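Local coordinates for protein nucleoporin nup120 (Schizosaccharomyces pombe, PDB 4GQ2) that serves as a structural constituent of the nuclear pore complex, where nucleoporins can also dock transport factors that associate transiently, at residues Val89-Lys94 against Leu672-Ser677. Residues are numbered along the deposited sequence; the frame is centred on the assembly and turned at random.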
loop_
_atom_site.group_PDB
_atom_site.type_symbol
_atom_site.label_atom_id
_atom_site.label_comp_id
_atom_site.label_asym_id
_atom_site.label_seq_id
_atom_site.Cartn_x
_atom_site.Cartn_y
_atom_site.Cartn_z
ATOM N N VAL A 89 8.368 13.909 -15.852
ATOM C CA VAL A 89 7.428 14.315 -14.809
ATOM C C VAL A 89 6.180 14.960 -15.400
ATOM O O VAL A 89 5.487 15.719 -14.715
ATOM C CB VAL A 89 8.087 15.255 -13.772
ATOM C CG1 VAL A 89 9.229 14.546 -13.055
ATOM C CG2 VAL A 89 8.593 16.533 -14.436
ATOM N N SER A 90 5.899 14.646 -16.668
ATOM C CA SER A 90 4.737 15.190 -17.382
ATOM C C SER A 90 3.445 14.841 -16.666
ATOM O O SER A 90 3.249 13.697 -16.267
ATOM C CB SER A 90 4.661 14.643 -18.808
ATOM O OG SER A 90 5.922 14.699 -19.446
ATOM N N LEU A 91 2.573 15.836 -16.517
ATOM C CA LEU A 91 1.260 15.667 -15.887
ATOM C C LEU A 91 0.146 15.498 -16.916
ATOM O O LEU A 91 -0.862 14.842 -16.642
ATOM C CB LEU A 91 0.948 16.856 -14.967
ATOM C CG LEU A 91 1.130 16.713 -13.448
ATOM C CD1 LEU A 91 2.179 15.681 -13.096
ATOM C CD2 LEU A 91 1.464 18.050 -12.798
ATOM N N ASN A 92 0.336 16.099 -18.092
ATOM C CA ASN A 92 -0.631 16.013 -19.189
ATOM C C ASN A 92 -0.605 14.652 -19.867
ATOM O O ASN A 92 0.407 13.949 -19.831
ATOM C CB ASN A 92 -0.368 17.102 -20.233
ATOM C CG ASN A 92 -0.646 18.500 -19.711
ATOM O OD1 ASN A 92 -1.659 18.747 -19.050
ATOM N ND2 ASN A 92 0.257 19.428 -20.012
ATOM N N SER A 93 -1.724 14.280 -20.474
ATOM C CA SER A 93 -1.780 13.057 -21.269
ATOM C C SER A 93 -1.158 13.303 -22.641
ATOM O O SER A 93 -1.306 14.388 -23.209
ATOM C CB SER A 93 -3.222 12.547 -21.409
ATOM O OG SER A 93 -4.145 13.607 -21.596
ATOM N N LYS A 94 -0.448 12.306 -23.159
ATOM C CA LYS A 94 0.109 12.395 -24.503
ATOM C C LYS A 94 -0.548 11.411 -25.466
ATOM O O LYS A 94 -1.399 10.611 -25.075
ATOM C CB LYS A 94 1.632 12.204 -24.482
ATOM C CG LYS A 94 2.421 13.508 -24.488
ATOM C CD LYS A 94 2.785 13.988 -23.087
ATOM C CE LYS A 94 4.262 13.777 -22.774
ATOM N NZ LYS A 94 4.678 12.346 -22.774
ATOM N N LEU A 672 2.116 7.777 -15.825
ATOM C CA LEU A 672 2.351 7.081 -14.568
ATOM C C LEU A 672 2.583 8.075 -13.433
ATOM O O LEU A 672 2.017 7.927 -12.348
ATOM C CB LEU A 672 3.520 6.107 -14.692
ATOM C CG LEU A 672 3.223 4.885 -15.570
ATOM C CD1 LEU A 672 4.515 4.132 -15.873
ATOM C CD2 LEU A 672 2.143 3.978 -14.956
ATOM N N PHE A 673 3.385 9.103 -13.703
ATOM C CA PHE A 673 3.690 10.122 -12.708
ATOM C C PHE A 673 2.437 10.815 -12.174
ATOM O O PHE A 673 2.360 11.136 -10.978
ATOM C CB PHE A 673 4.701 11.140 -13.244
ATOM C CG PHE A 673 5.072 12.204 -12.247
ATOM C CD1 PHE A 673 5.827 11.893 -11.120
ATOM C CD2 PHE A 673 4.655 13.508 -12.427
ATOM C CE1 PHE A 673 6.162 12.874 -10.203
ATOM C CE2 PHE A 673 4.982 14.493 -11.510
ATOM C CZ PHE A 673 5.737 14.177 -10.396
ATOM N N LEU A 674 1.455 11.031 -13.050
ATOM C CA LEU A 674 0.168 11.563 -12.616
ATOM C C LEU A 674 -0.522 10.635 -11.606
ATOM O O LEU A 674 -0.954 11.081 -10.539
ATOM C CB LEU A 674 -0.763 11.830 -13.792
ATOM C CG LEU A 674 -2.013 12.502 -13.220
ATOM C CD1 LEU A 674 -2.039 14.002 -13.485
ATOM C CD2 LEU A 674 -3.274 11.821 -13.706
ATOM N N CYS A 675 -0.617 9.356 -11.951
ATOM C CA CYS A 675 -1.212 8.355 -11.074
ATOM C C CYS A 675 -0.525 8.323 -9.713
ATOM O O CYS A 675 -1.198 8.299 -8.680
ATOM C CB CYS A 675 -1.164 6.966 -11.720
ATOM S SG CYS A 675 -2.072 6.879 -13.274
ATOM N N ALA A 676 0.807 8.349 -9.717
ATOM C CA ALA A 676 1.582 8.374 -8.474
ATOM C C ALA A 676 1.279 9.621 -7.645
ATOM O O ALA A 676 1.129 9.545 -6.428
ATOM C CB ALA A 676 3.064 8.284 -8.774
ATOM N N SER A 677 1.172 10.765 -8.316
ATOM C CA SER A 677 0.930 12.038 -7.641
ATOM C C SER A 677 -0.447 12.065 -6.993
ATOM O O SER A 677 -0.586 12.421 -5.818
ATOM C CB SER A 677 1.071 13.193 -8.633
ATOM O OG SER A 677 2.403 13.254 -9.127
#
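The aromatic ring of Phe-673 slides beneath Val-89, whose CB stands 4.2 Å from the ring centroid and 21° off the ring normal, a CH-pi contact displaced toward the rim. A chi1 of -179° sets CG of Phe-673 opposite the backbone N and swings the ring out from the first turn of its helix toward the loop. A flat, wide side chain suits this place because both of its faces are used: on the side opposite Val-89, OG of Ser-677 lies 3.6 Å above the ring plane, over its centre. That hydroxyl is small enough to fit under the ring, and it is tied back to its own helix by a 2.8 Å hydrogen bond from Ser-677 OG to Phe-673 O. The same carbonyl also accepts Ser-677 N, the two donors reaching it from opposite faces of its plane.

Leu-91 works at the ring's edge. Its CD1 methyl, near the plane of the ring, lies 3.4 Å from both CD2 and CE2 of Phe-673, while its CG lies 4.2 Å from CD1 of Leu-674. The side chains of the two leucines run roughly perpendicular to each other; one methyl of Leu-91 reaches the ring while its branch carbon faces Leu-674, so a leucine serves both neighbours. Leu-674 CD1 also rests 3.5 Å from the backbone O of Leu-91.

Two carbonyls of the loop have polar partners: Tyr-533 OH hydrogen-bonds to Val-89 O, and Ser-671 OG, which also bonds Leu-674 N at the helix start, bonds to Ser-90 O. In this buried domain-domain seam, the beta-propeller loop between strands 83-88 and 101-106 meets the start of helix 672-703 in the helical domain. Phe-17 stacks on Phe-673, Phe-542 of strand 539-544 touches both Leu-91 and Ser-677, and helix 790-803 packs against Leu-674 and Ser-677 through Thr-794 and Leu-791.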